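Local atomic coordinates of tartronic semialdehyde reductase (Salmonella typhimurium, PDB entry 1YB4), a protein that catalyses the reversible, NAD(P)H-dependent reduction of tartronate semialdehyde (2-hydroxy-3-oxopropanoate) to (R)-glycerate. Residues Ile98-Thr103 / Leu246-Ala251; Ile177-Asn182 / Ser214-Val219; Lys240-Ala245 / Pro257-Cys262. One frame throughout, in Å; residues are numbered along the deposited sequence.

In the fold
Enzymes of the HIBADH-related family join a Rossmann-type nucleotide-binding domain to an all-helical C-terminal domain, and these contacts step from one into the other. Contact 1 bridges the two domains, setting the start of helix 100-111 against helix 235-251. Contact 3, its centre about 12 Å away, uses the same helix 235-251 and packs it on helix 257-271. Contact 2 lies wholly in the helical domain, its centre about 15 Å from that of contact 3, which it meets where Leu181 CD1 comes 3.6 Å from Cys262 SG. Lys172, the predicted active-site residue, sits on helix 167-195, its side chain about 7 Å from that of Pro100 and about 8 Å from that of Val179.

Contact 1: residues Ile98-Thr103 / Leu246-Ala251; sequences ISPIET and LQSAKA
The interface between the nucleotide-binding domain and the helical domain is built here from the first turn of helix 100-111, where Pro100 and Ile101 meet Ser248 near the end of helix 235-251. The hydroxyl of Ser248 lies beside the proline ring, with OG 3.5 Å from Pro100 CD and 4.1 Å from Pro100 CG. The CD1 methyl of Ile101 comes to 4.1 Å from Ser248 OG; the CG1 branch of Ile101 stands beside its own backbone N (chi1 -61°), and a chi2 of 70° turns CD1 toward the serine. No hydrogen bond crosses between the segments: Ser248 OG is hydrogen-bonded to Leu244 O within its own helix, and it touches Pro100 and Ile101 by packing.

In this Rossmann-type domain, helix 100-111 follows strand 90-94, and Ser99 is its N-cap. Ser99 OG accepts from Glu102 N at 3.2 Å with a nearly straight N-H...O angle of 165°, closing the first turn, which carries Pro100 and Ile101. Pro100 also rests on Gln169, Thr170 and Val173 of helix 167-195, while Ser248 packs on Phe192 of the third subunit.

Contact 2: residues Ile177-Asn182 / Ser214-Val219; sequences IIVALN and SRILEV
Ile216 has its CG1 branch beside the backbone N (chi1 -67°), and its chi2 of -62° bends CD1 toward Val179, whose CG1 stands anti to the backbone N. The two methyls, Val179 CG1 and Ile216 CD1, meet at 4.0 Å, the side chains crossing at about a right angle. This is helix-on-helix packing in the all-helical C-terminal domain, where the opening turn of helix 215-225 lies against the middle of the long helix 167-195.

Asn182 gives the tighter half of the contact. Its CB lies 3.6 Å from Ile216 CG1, and these side chains also cross nearly at right angles. The second branch of the isoleucine, CG2, settles over the backbone of Asn182, 3.8 Å from its carbonyl C. Ile216 thus uses both branches against helix 167-195, and it also packs on Ile183 and Val186 of that helix.

Ser214 caps the N-terminus of helix 215-225, its OG accepting from Leu217 N with an almost linear N-H...O angle of 170°. Farther round the helix, Arg215 NH1 pairs with Glu218 OE2 at 3.4 Å, and the arginine guanidinium also makes a cation-pi contact with Phe211 of the third subunit. Asn182 itself packs on Asn182 of that subunit, so the polar end of this contact borders a subunit interface. A water spans the two helices there: it accepts from Asn182 ND2 at 3.0 Å and, more weakly, from Ile216 N at 3.3 Å.

Contact 3: residues Lys240-Ala245 / Pro257-Cys262; sequences KDLNLA and PNTATC
Apolar packing carries this contact, with Leu242 dividing its two methyls between Thr259 and Cys262. Leu242 CD2 meets Thr259 CG2 at 4.0 Å, while Leu242 CD1 lies 4.0 Å from Cys262 CB, so the fork of the leucine is set against two residues one turn apart. The same leucine also reaches Gln263 and Phe266 farther along the second helix. In Thr259, with OG1 beside the backbone N (chi1 -60°), CG2 falls anti to that N and faces the interface, and on the next turn of the partner helix Ala245 CB approaches the same methyl at 4.4 Å. The helices 235-251 and 257-271 form an antiparallel hairpin in the all-helical domain, joined by a short loop. Their local axes come within 10.0 Å and run at 148° to one another.

Polar interactions are kept to the flanks. Thr259 OG1 is hydrogen-bonded to Glu188 OE1 of the third subunit, and the backbone N of Asn258 is bonded to the other oxygen of that carboxylate. On the far side of helix 235-251, Lys240 NZ forms a salt bridge with Asp241 OD1 at 3.2 Å, meeting the carboxylate from above its plane (49° out of it). Asp241 OD2 has a further, weak bond from Gln176 of helix 167-195.

With no hydrogen bond passing between the two segments, the two helices meet here mainly through methyl and methylene groups, and Thr259 serves two partners at once: its methyl faces the neighbouring helix while its hydroxyl binds another subunit.

Contact 1: residues Ile98-Thr103 / Leu246-Ala251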
ATOM      1  N   ILE A  98     -24.380   1.334   9.412  1.00 31.38           N
ATOM      2  CA  ILE A  98     -24.019  -0.045   9.683  1.00 32.26           C
ATOM      3  C   ILE A  98     -23.678  -0.757   8.384  1.00 33.59           C
ATOM      4  O   ILE A  98     -23.545  -0.128   7.332  1.00 33.58           O
ATOM      5  CB  ILE A  98     -25.174  -0.801  10.398  1.00 32.12           C
ATOM      6  CG1 ILE A  98     -26.305  -1.109   9.415  1.00 30.12           C
ATOM      7  CG2 ILE A  98     -25.722   0.054  11.526  1.00 29.19           C
ATOM      8  CD1 ILE A  98     -27.503  -1.814  10.057  1.00 30.98           C
ATOM      9  N   SER A  99     -23.570  -2.076   8.469  1.00 33.60           N
ATOM     10  CA  SER A  99     -23.212  -2.902   7.339  1.00 33.11           C
ATOM     11  C   SER A  99     -24.238  -2.983   6.231  1.00 32.72           C
ATOM     12  O   SER A  99     -25.398  -3.308   6.469  1.00 33.12           O
ATOM     13  CB  SER A  99     -22.889  -4.312   7.814  1.00 31.42           C
ATOM     14  OG  SER A  99     -22.879  -5.207   6.718  1.00 37.28           O
ATOM     15  N   PRO A 100     -23.811  -2.698   4.993  1.00 33.06           N
ATOM     16  CA  PRO A 100     -24.673  -2.736   3.807  1.00 35.48           C
ATOM     17  C   PRO A 100     -25.291  -4.120   3.579  1.00 35.94           C
ATOM     18  O   PRO A 100     -26.495  -4.231   3.355  1.00 33.17           O
ATOM     19  CB  PRO A 100     -23.723  -2.322   2.683  1.00 34.60           C
ATOM     20  CG  PRO A 100     -22.782  -1.366   3.395  1.00 33.57           C
ATOM     21  CD  PRO A 100     -22.494  -2.114   4.665  1.00 32.05           C
ATOM     22  N   ILE A 101     -24.461  -5.163   3.650  1.00 37.56           N
ATOM     23  CA  ILE A 101     -24.917  -6.546   3.470  1.00 38.56           C
ATOM     24  C   ILE A 101     -25.939  -6.940   4.556  1.00 40.43           C
ATOM     25  O   ILE A 101     -26.937  -7.619   4.274  1.00 39.25           O
ATOM     26  CB  ILE A 101     -23.730  -7.557   3.534  1.00 39.49           C
ATOM     27  CG1 ILE A 101     -22.717  -7.271   2.421  1.00 41.86           C
ATOM     28  CG2 ILE A 101     -24.244  -8.974   3.402  1.00 33.66           C
ATOM     29  CD1 ILE A 101     -21.939  -5.987   2.606  1.00 43.38           C
ATOM     30  N   GLU A 102     -25.676  -6.518   5.792  1.00 39.86           N
ATOM     31  CA  GLU A 102     -26.556  -6.802   6.924  1.00 42.15           C
ATOM     32  C   GLU A 102     -27.906  -6.141   6.717  1.00 40.97           C
ATOM     33  O   GLU A 102     -28.949  -6.769   6.856  1.00 40.01           O
ATOM     34  CB  GLU A 102     -25.949  -6.250   8.213  1.00 48.81           C
ATOM     35  CG  GLU A 102     -24.630  -6.849   8.558  1.00 55.87           C
ATOM     36  CD  GLU A 102     -24.766  -8.304   8.866  1.00 60.37           C
ATOM     37  OE1 GLU A 102     -25.287  -8.624   9.956  1.00 65.05           O
ATOM     38  OE2 GLU A 102     -24.369  -9.119   8.007  1.00 63.34           O
ATOM     39  N   THR A 103     -27.871  -4.851   6.411  1.00 41.06           N
ATOM     40  CA  THR A 103     -29.091  -4.096   6.185  1.00 41.23           C
ATOM     41  C   THR A 103     -29.977  -4.820   5.179  1.00 42.37           C
ATOM     42  O   THR A 103     -31.196  -4.853   5.335  1.00 42.65           O
ATOM     43  CB  THR A 103     -28.772  -2.677   5.687  1.00 39.46           C
ATOM     44  OG1 THR A 103     -28.178  -1.925   6.756  1.00 36.23           O
ATOM     45  CG2 THR A 103     -30.036  -1.976   5.211  1.00 39.96           C
ATOM     46  N   LEU A 246     -13.850  -1.739   4.822  1.00 27.75           N
ATOM     47  CA  LEU A 246     -12.934  -2.875   4.727  1.00 29.35           C
ATOM     48  C   LEU A 246     -13.592  -4.238   5.018  1.00 27.47           C
ATOM     49  O   LEU A 246     -13.243  -5.236   4.401  1.00 25.00           O
ATOM     50  CB  LEU A 246     -11.724  -2.639   5.644  1.00 27.19           C
ATOM     51  CG  LEU A 246     -10.797  -1.524   5.144  1.00 28.28           C
ATOM     52  CD1 LEU A 246      -9.821  -1.115   6.228  1.00 24.86           C
ATOM     53  CD2 LEU A 246     -10.064  -2.013   3.897  1.00 27.32           C
ATOM     54  N   GLN A 247     -14.542  -4.283   5.945  1.00 28.14           N
ATOM     55  CA  GLN A 247     -15.222  -5.541   6.237  1.00 31.51           C
ATOM     56  C   GLN A 247     -16.173  -5.866   5.082  1.00 32.95           C
ATOM     57  O   GLN A 247     -16.327  -7.030   4.709  1.00 32.67           O
ATOM     58  CB  GLN A 247     -16.001  -5.458   7.556  1.00 31.95           C
ATOM     59  CG  GLN A 247     -15.134  -5.415   8.805  1.00 34.28           C
ATOM     60  CD  GLN A 247     -14.270  -6.662   8.969  1.00 40.12           C
ATOM     61  OE1 GLN A 247     -13.171  -6.756   8.423  1.00 42.92           O
ATOM     62  NE2 GLN A 247     -14.776  -7.633   9.717  1.00 39.76           N
ATOM     63  N   SER A 248     -16.802  -4.834   4.518  1.00 32.87           N
ATOM     64  CA  SER A 248     -17.708  -5.011   3.384  1.00 36.47           C
ATOM     65  C   SER A 248     -16.869  -5.476   2.202  1.00 37.05           C
ATOM     66  O   SER A 248     -17.214  -6.427   1.488  1.00 38.04           O
ATOM     67  CB  SER A 248     -18.395  -3.685   3.020  1.00 37.99           C
ATOM     68  OG  SER A 248     -19.237  -3.223   4.068  1.00 45.31           O
ATOM     69  N   ALA A 249     -15.753  -4.785   2.012  1.00 36.61           N
ATOM     70  CA  ALA A 249     -14.820  -5.089   0.944  1.00 36.37           C
ATOM     71  C   ALA A 249     -14.393  -6.540   1.038  1.00 36.19           C
ATOM     72  O   ALA A 249     -14.325  -7.231   0.025  1.00 38.18           O
ATOM     73  CB  ALA A 249     -13.603  -4.186   1.041  1.00 37.32           C
ATOM     74  N   LYS A 250     -14.106  -6.997   2.253  1.00 34.65           N
ATOM     75  CA  LYS A 250     -13.676  -8.373   2.464  1.00 33.81           C
ATOM     76  C   LYS A 250     -14.790  -9.354   2.115  1.00 33.25           C
ATOM     77  O   LYS A 250     -14.540 -10.395   1.512  1.00 32.19           O
ATOM     78  CB  LYS A 250     -13.239  -8.576   3.917  1.00 35.25           C
ATOM     79  CG  LYS A 250     -12.816 -10.004   4.256  1.00 39.66           C
ATOM     80  CD  LYS A 250     -12.561 -10.179   5.756  1.00 42.78           C
ATOM     81  CE  LYS A 250     -12.727 -11.648   6.165  1.00 49.16           C
ATOM     82  NZ  LYS A 250     -12.704 -11.867   7.650  1.00 49.03           N
ATOM     83  N   ALA A 251     -16.022  -9.018   2.487  1.00 32.95           N
ATOM     84  CA  ALA A 251     -17.167  -9.891   2.218  1.00 32.59           C
ATOM     85  C   ALA A 251     -17.533  -9.938   0.727  1.00 30.69           C
ATOM     86  O   ALA A 251     -17.910 -10.985   0.206  1.00 30.34           O
ATOM     87  CB  ALA A 251     -18.376  -9.434   3.042  1.00 32.28           C
TER

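Contact 2: residues Ile177-Asn182 / Ser214-Val219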
ATOM      1  N   ILE A 177     -15.172   6.555   2.180  1.00 26.44           N
ATOM      2  CA  ILE A 177     -13.937   6.125   1.525  1.00 25.35           C
ATOM      3  C   ILE A 177     -13.285   7.319   0.821  1.00 24.10           C
ATOM      4  O   ILE A 177     -12.098   7.578   0.991  1.00 27.69           O
ATOM      5  CB  ILE A 177     -14.189   5.034   0.456  1.00 24.43           C
ATOM      6  CG1 ILE A 177     -14.487   3.693   1.114  1.00 22.72           C
ATOM      7  CG2 ILE A 177     -12.984   4.902  -0.437  1.00 21.03           C
ATOM      8  CD1 ILE A 177     -14.899   2.624   0.124  1.00 24.24           C
ATOM      9  N   ILE A 178     -14.070   8.045   0.034  1.00 21.46           N
ATOM     10  CA  ILE A 178     -13.563   9.186  -0.706  1.00 18.08           C
ATOM     11  C   ILE A 178     -13.116  10.306   0.210  1.00 22.31           C
ATOM     12  O   ILE A 178     -12.113  10.948  -0.061  1.00 23.35           O
ATOM     13  CB  ILE A 178     -14.616   9.705  -1.701  1.00 18.29           C
ATOM     14  CG1 ILE A 178     -14.687   8.739  -2.895  1.00 17.36           C
ATOM     15  CG2 ILE A 178     -14.304  11.143  -2.124  1.00 13.37           C
ATOM     16  CD1 ILE A 178     -15.616   9.153  -4.015  1.00 16.96           C
ATOM     17  N   VAL A 179     -13.833  10.549   1.300  1.00 24.36           N
ATOM     18  CA  VAL A 179     -13.413  11.620   2.189  1.00 25.30           C
ATOM     19  C   VAL A 179     -12.049  11.278   2.753  1.00 26.11           C
ATOM     20  O   VAL A 179     -11.178  12.145   2.855  1.00 27.91           O
ATOM     21  CB  VAL A 179     -14.414  11.835   3.340  1.00 28.59           C
ATOM     22  CG1 VAL A 179     -13.941  12.974   4.260  1.00 26.52           C
ATOM     23  CG2 VAL A 179     -15.774  12.162   2.757  1.00 32.81           C
ATOM     24  N   ALA A 180     -11.859  10.008   3.093  1.00 26.78           N
ATOM     25  CA  ALA A 180     -10.588   9.545   3.648  1.00 27.34           C
ATOM     26  C   ALA A 180      -9.474   9.619   2.599  1.00 28.21           C
ATOM     27  O   ALA A 180      -8.419  10.216   2.827  1.00 29.42           O
ATOM     28  CB  ALA A 180     -10.733   8.114   4.163  1.00 26.91           C
ATOM     29  N   LEU A 181      -9.701   9.006   1.447  1.00 25.37           N
ATOM     30  CA  LEU A 181      -8.699   9.041   0.409  1.00 25.37           C
ATOM     31  C   LEU A 181      -8.371  10.476  -0.062  1.00 24.53           C
ATOM     32  O   LEU A 181      -7.209  10.776  -0.339  1.00 21.84           O
ATOM     33  CB  LEU A 181      -9.134   8.141  -0.761  1.00 24.16           C
ATOM     34  CG  LEU A 181      -8.710   6.683  -0.535  1.00 22.63           C
ATOM     35  CD1 LEU A 181      -9.270   6.178   0.797  1.00 14.51           C
ATOM     36  CD2 LEU A 181      -9.186   5.827  -1.692  1.00 17.36           C
ATOM     37  N   ASN A 182      -9.375  11.359  -0.141  1.00 23.20           N
ATOM     38  CA  ASN A 182      -9.135  12.748  -0.572  1.00 21.86           C
ATOM     39  C   ASN A 182      -8.317  13.487   0.485  1.00 23.61           C
ATOM     40  O   ASN A 182      -7.383  14.229   0.151  1.00 24.97           O
ATOM     41  CB  ASN A 182     -10.452  13.475  -0.822  1.00 17.27           C
ATOM     42  CG  ASN A 182     -11.015  13.181  -2.188  1.00 20.33           C
ATOM     43  OD1 ASN A 182     -10.669  12.170  -2.805  1.00 20.89           O
ATOM     44  ND2 ASN A 182     -11.893  14.055  -2.675  1.00 15.37           N
ATOM     45  N   SER A 214     -11.172  20.205  -5.012  1.00 32.68           N
ATOM     46  CA  SER A 214     -12.048  19.344  -4.236  1.00 33.71           C
ATOM     47  C   SER A 214     -12.648  20.095  -3.055  1.00 34.69           C
ATOM     48  O   SER A 214     -12.146  21.146  -2.644  1.00 33.10           O
ATOM     49  CB  SER A 214     -11.279  18.130  -3.695  1.00 33.51           C
ATOM     50  OG  SER A 214     -10.677  18.416  -2.436  1.00 31.95           O
ATOM     51  N   ARG A 215     -13.716  19.530  -2.499  1.00 35.46           N
ATOM     52  CA  ARG A 215     -14.378  20.113  -1.344  1.00 35.69           C
ATOM     53  C   ARG A 215     -13.480  19.894  -0.128  1.00 34.61           C
ATOM     54  O   ARG A 215     -13.592  20.608   0.876  1.00 34.92           O
ATOM     55  CB  ARG A 215     -15.730  19.437  -1.142  1.00 39.51           C
ATOM     56  CG  ARG A 215     -16.532  19.960   0.016  1.00 44.27           C
ATOM     57  CD  ARG A 215     -16.753  21.457  -0.064  1.00 48.92           C
ATOM     58  NE  ARG A 215     -17.630  21.891   1.017  1.00 53.18           N
ATOM     59  CZ  ARG A 215     -17.693  23.132   1.489  1.00 56.53           C
ATOM     60  NH1 ARG A 215     -16.919  24.089   0.976  1.00 56.40           N
ATOM     61  NH2 ARG A 215     -18.535  23.417   2.476  1.00 54.96           N
ATOM     62  N   ILE A 216     -12.583  18.909  -0.249  1.00 31.87           N
ATOM     63  CA  ILE A 216     -11.623  18.538   0.795  1.00 30.14           C
ATOM     64  C   ILE A 216     -10.394  19.451   0.814  1.00 30.47           C
ATOM     65  O   ILE A 216      -9.952  19.870   1.885  1.00 30.30           O
ATOM     66  CB  ILE A 216     -11.129  17.074   0.608  1.00 31.43           C
ATOM     67  CG1 ILE A 216     -12.282  16.107   0.863  1.00 31.67           C
ATOM     68  CG2 ILE A 216      -9.944  16.780   1.546  1.00 25.26           C
ATOM     69  CD1 ILE A 216     -12.823  16.191   2.250  1.00 32.44           C
ATOM     70  N   LEU A 217      -9.819  19.722  -0.358  1.00 27.60           N
ATOM     71  CA  LEU A 217      -8.664  20.613  -0.434  1.00 28.16           C
ATOM     72  C   LEU A 217      -9.075  22.008   0.034  1.00 30.93           C
ATOM     73  O   LEU A 217      -8.304  22.723   0.661  1.00 29.69           O
ATOM     74  CB  LEU A 217      -8.157  20.699  -1.871  1.00 27.54           C
ATOM     75  CG  LEU A 217      -7.086  21.754  -2.159  1.00 25.85           C
ATOM     76  CD1 LEU A 217      -5.810  21.418  -1.386  1.00 26.25           C
ATOM     77  CD2 LEU A 217      -6.821  21.822  -3.660  1.00 17.80           C
ATOM     78  N   GLU A 218     -10.304  22.389  -0.275  1.00 34.16           N
ATOM     79  CA  GLU A 218     -10.796  23.695   0.120  1.00 40.16           C
ATOM     80  C   GLU A 218     -10.925  23.837   1.632  1.00 41.24           C
ATOM     81  O   GLU A 218     -10.305  24.719   2.235  1.00 43.24           O
ATOM     82  CB  GLU A 218     -12.150  23.960  -0.518  1.00 43.63           C
ATOM     83  CG  GLU A 218     -12.610  25.384  -0.354  1.00 48.65           C
ATOM     84  CD  GLU A 218     -14.046  25.554  -0.756  1.00 52.18           C
ATOM     85  OE1 GLU A 218     -14.493  24.811  -1.667  1.00 51.95           O
ATOM     86  OE2 GLU A 218     -14.718  26.432  -0.168  1.00 54.96           O
ATOM     87  N   VAL A 219     -11.736  22.972   2.237  1.00 39.98           N
ATOM     88  CA  VAL A 219     -11.942  23.014   3.673  1.00 40.21           C
ATOM     89  C   VAL A 219     -10.797  22.390   4.457  1.00 40.81           C
ATOM     90  O   VAL A 219     -10.065  23.097   5.151  1.00 42.02           O
ATOM     91  CB  VAL A 219     -13.256  22.315   4.071  1.00 43.30           C
ATOM     92  CG1 VAL A 219     -13.445  22.399   5.594  1.00 42.57           C
ATOM     93  CG2 VAL A 219     -14.450  22.978   3.350  1.00 43.80           C
TER
HETATM   94  O   HOH W   1     -13.800  16.259  -1.831  1.00 39.64           O

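Contact 3: residues Lys240-Ala245 / Pro257-Cys262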
ATOM      1  N   LYS A 240     -13.889   3.816  12.609  1.00 30.33           N
ATOM      2  CA  LYS A 240     -15.000   2.882  12.681  1.00 33.00           C
ATOM      3  C   LYS A 240     -15.635   2.784  11.281  1.00 33.57           C
ATOM      4  O   LYS A 240     -15.969   1.690  10.816  1.00 32.39           O
ATOM      5  CB  LYS A 240     -16.014   3.365  13.736  1.00 35.89           C
ATOM      6  CG  LYS A 240     -17.253   2.468  13.975  1.00 42.26           C
ATOM      7  CD  LYS A 240     -18.481   2.888  13.132  1.00 45.82           C
ATOM      8  CE  LYS A 240     -18.804   4.384  13.293  1.00 50.37           C
ATOM      9  NZ  LYS A 240     -19.987   4.841  12.497  1.00 50.90           N
ATOM     10  N   ASP A 241     -15.784   3.921  10.598  1.00 32.77           N
ATOM     11  CA  ASP A 241     -16.365   3.891   9.259  1.00 31.44           C
ATOM     12  C   ASP A 241     -15.501   3.116   8.257  1.00 30.87           C
ATOM     13  O   ASP A 241     -16.015   2.253   7.545  1.00 30.87           O
ATOM     14  CB  ASP A 241     -16.617   5.311   8.734  1.00 31.71           C
ATOM     15  CG  ASP A 241     -17.856   5.943   9.337  1.00 32.90           C
ATOM     16  OD1 ASP A 241     -18.843   5.204   9.562  1.00 31.31           O
ATOM     17  OD2 ASP A 241     -17.843   7.173   9.572  1.00 32.98           O
ATOM     18  N   LEU A 242     -14.204   3.413   8.192  1.00 27.27           N
ATOM     19  CA  LEU A 242     -13.339   2.700   7.258  1.00 28.49           C
ATOM     20  C   LEU A 242     -13.350   1.212   7.556  1.00 28.10           C
ATOM     21  O   LEU A 242     -13.034   0.405   6.698  1.00 27.75           O
ATOM     22  CB  LEU A 242     -11.906   3.230   7.302  1.00 26.20           C
ATOM     23  CG  LEU A 242     -11.722   4.645   6.738  1.00 28.04           C
ATOM     24  CD1 LEU A 242     -10.220   4.921   6.583  1.00 22.62           C
ATOM     25  CD2 LEU A 242     -12.446   4.783   5.389  1.00 19.67           C
ATOM     26  N   ASN A 243     -13.740   0.846   8.773  1.00 30.79           N
ATOM     27  CA  ASN A 243     -13.802  -0.567   9.129  1.00 32.09           C
ATOM     28  C   ASN A 243     -15.016  -1.210   8.452  1.00 34.78           C
ATOM     29  O   ASN A 243     -14.980  -2.398   8.095  1.00 35.52           O
ATOM     30  CB  ASN A 243     -13.881  -0.759  10.641  1.00 31.05           C
ATOM     31  CG  ASN A 243     -13.579  -2.193  11.055  1.00 33.87           C
ATOM     32  OD1 ASN A 243     -14.287  -2.773  11.875  1.00 33.26           O
ATOM     33  ND2 ASN A 243     -12.522  -2.774  10.482  1.00 34.21           N
ATOM     34  N   LEU A 244     -16.091  -0.440   8.272  1.00 32.45           N
ATOM     35  CA  LEU A 244     -17.265  -0.962   7.579  1.00 30.69           C
ATOM     36  C   LEU A 244     -16.872  -1.235   6.140  1.00 30.49           C
ATOM     37  O   LEU A 244     -17.144  -2.304   5.607  1.00 31.33           O
ATOM     38  CB  LEU A 244     -18.395   0.048   7.601  1.00 34.41           C
ATOM     39  CG  LEU A 244     -19.215   0.021   8.874  1.00 36.97           C
ATOM     40  CD1 LEU A 244     -20.163   1.207   8.895  1.00 37.68           C
ATOM     41  CD2 LEU A 244     -19.963  -1.303   8.935  1.00 39.20           C
ATOM     42  N   ALA A 245     -16.218  -0.258   5.517  1.00 30.08           N
ATOM     43  CA  ALA A 245     -15.764  -0.394   4.132  1.00 30.11           C
ATOM     44  C   ALA A 245     -14.856  -1.613   3.965  1.00 29.09           C
ATOM     45  O   ALA A 245     -15.067  -2.431   3.075  1.00 27.99           O
ATOM     46  CB  ALA A 245     -15.022   0.858   3.685  1.00 27.79           C
ATOM     47  N   PRO A 257      -7.028  -1.019  -1.938  1.00 25.66           N
ATOM     48  CA  PRO A 257      -5.690  -0.745  -1.429  1.00 25.08           C
ATOM     49  C   PRO A 257      -5.500   0.570  -0.706  1.00 24.71           C
ATOM     50  O   PRO A 257      -4.969   0.585   0.397  1.00 28.68           O
ATOM     51  CB  PRO A 257      -4.816  -0.894  -2.671  1.00 23.78           C
ATOM     52  CG  PRO A 257      -5.738  -0.432  -3.773  1.00 24.14           C
ATOM     53  CD  PRO A 257      -7.051  -1.049  -3.411  1.00 23.72           C
ATOM     54  N   ASN A 258      -5.922   1.683  -1.282  1.00 25.23           N
ATOM     55  CA  ASN A 258      -5.705   2.937  -0.566  1.00 24.07           C
ATOM     56  C   ASN A 258      -6.622   3.114   0.654  1.00 23.62           C
ATOM     57  O   ASN A 258      -6.261   3.784   1.613  1.00 24.33           O
ATOM     58  CB  ASN A 258      -5.762   4.132  -1.530  1.00 21.40           C
ATOM     59  CG  ASN A 258      -4.511   4.213  -2.421  1.00 23.84           C
ATOM     60  OD1 ASN A 258      -3.500   3.537  -2.165  1.00 22.19           O
ATOM     61  ND2 ASN A 258      -4.570   5.039  -3.455  1.00 17.90           N
ATOM     62  N   THR A 259      -7.794   2.498   0.645  1.00 22.38           N
ATOM     63  CA  THR A 259      -8.652   2.593   1.817  1.00 22.92           C
ATOM     64  C   THR A 259      -7.937   1.775   2.907  1.00 24.12           C
ATOM     65  O   THR A 259      -7.842   2.198   4.056  1.00 23.68           O
ATOM     66  CB  THR A 259     -10.060   1.996   1.540  1.00 25.50           C
ATOM     67  OG1 THR A 259     -10.678   2.708   0.453  1.00 25.67           O
ATOM     68  CG2 THR A 259     -10.957   2.107   2.769  1.00 22.53           C
ATOM     69  N   ALA A 260      -7.401   0.614   2.534  1.00 24.40           N
ATOM     70  CA  ALA A 260      -6.700  -0.224   3.496  1.00 25.12           C
ATOM     71  C   ALA A 260      -5.575   0.583   4.136  1.00 26.71           C
ATOM     72  O   ALA A 260      -5.454   0.615   5.366  1.00 27.07           O
ATOM     73  CB  ALA A 260      -6.137  -1.464   2.823  1.00 21.74           C
ATOM     74  N   THR A 261      -4.765   1.237   3.307  1.00 23.47           N
ATOM     75  CA  THR A 261      -3.664   2.050   3.811  1.00 22.68           C
ATOM     76  C   THR A 261      -4.165   3.191   4.679  1.00 21.80           C
ATOM     77  O   THR A 261      -3.618   3.433   5.742  1.00 22.88           O
ATOM     78  CB  THR A 261      -2.827   2.679   2.678  1.00 23.43           C
ATOM     79  OG1 THR A 261      -2.367   1.656   1.787  1.00 22.52           O
ATOM     80  CG2 THR A 261      -1.619   3.419   3.264  1.00 24.38           C
ATOM     81  N   CYS A 262      -5.193   3.902   4.226  1.00 24.71           N
ATOM     82  CA  CYS A 262      -5.727   5.019   5.010  1.00 25.27           C
ATOM     83  C   CYS A 262      -6.078   4.602   6.427  1.00 24.90           C
ATOM     84  O   CYS A 262      -5.844   5.352   7.376  1.00 21.00           O
ATOM     85  CB  CYS A 262      -6.959   5.628   4.338  1.00 22.81           C
ATOM     86  SG  CYS A 262      -6.521   6.836   3.072  1.00 24.79           S
TER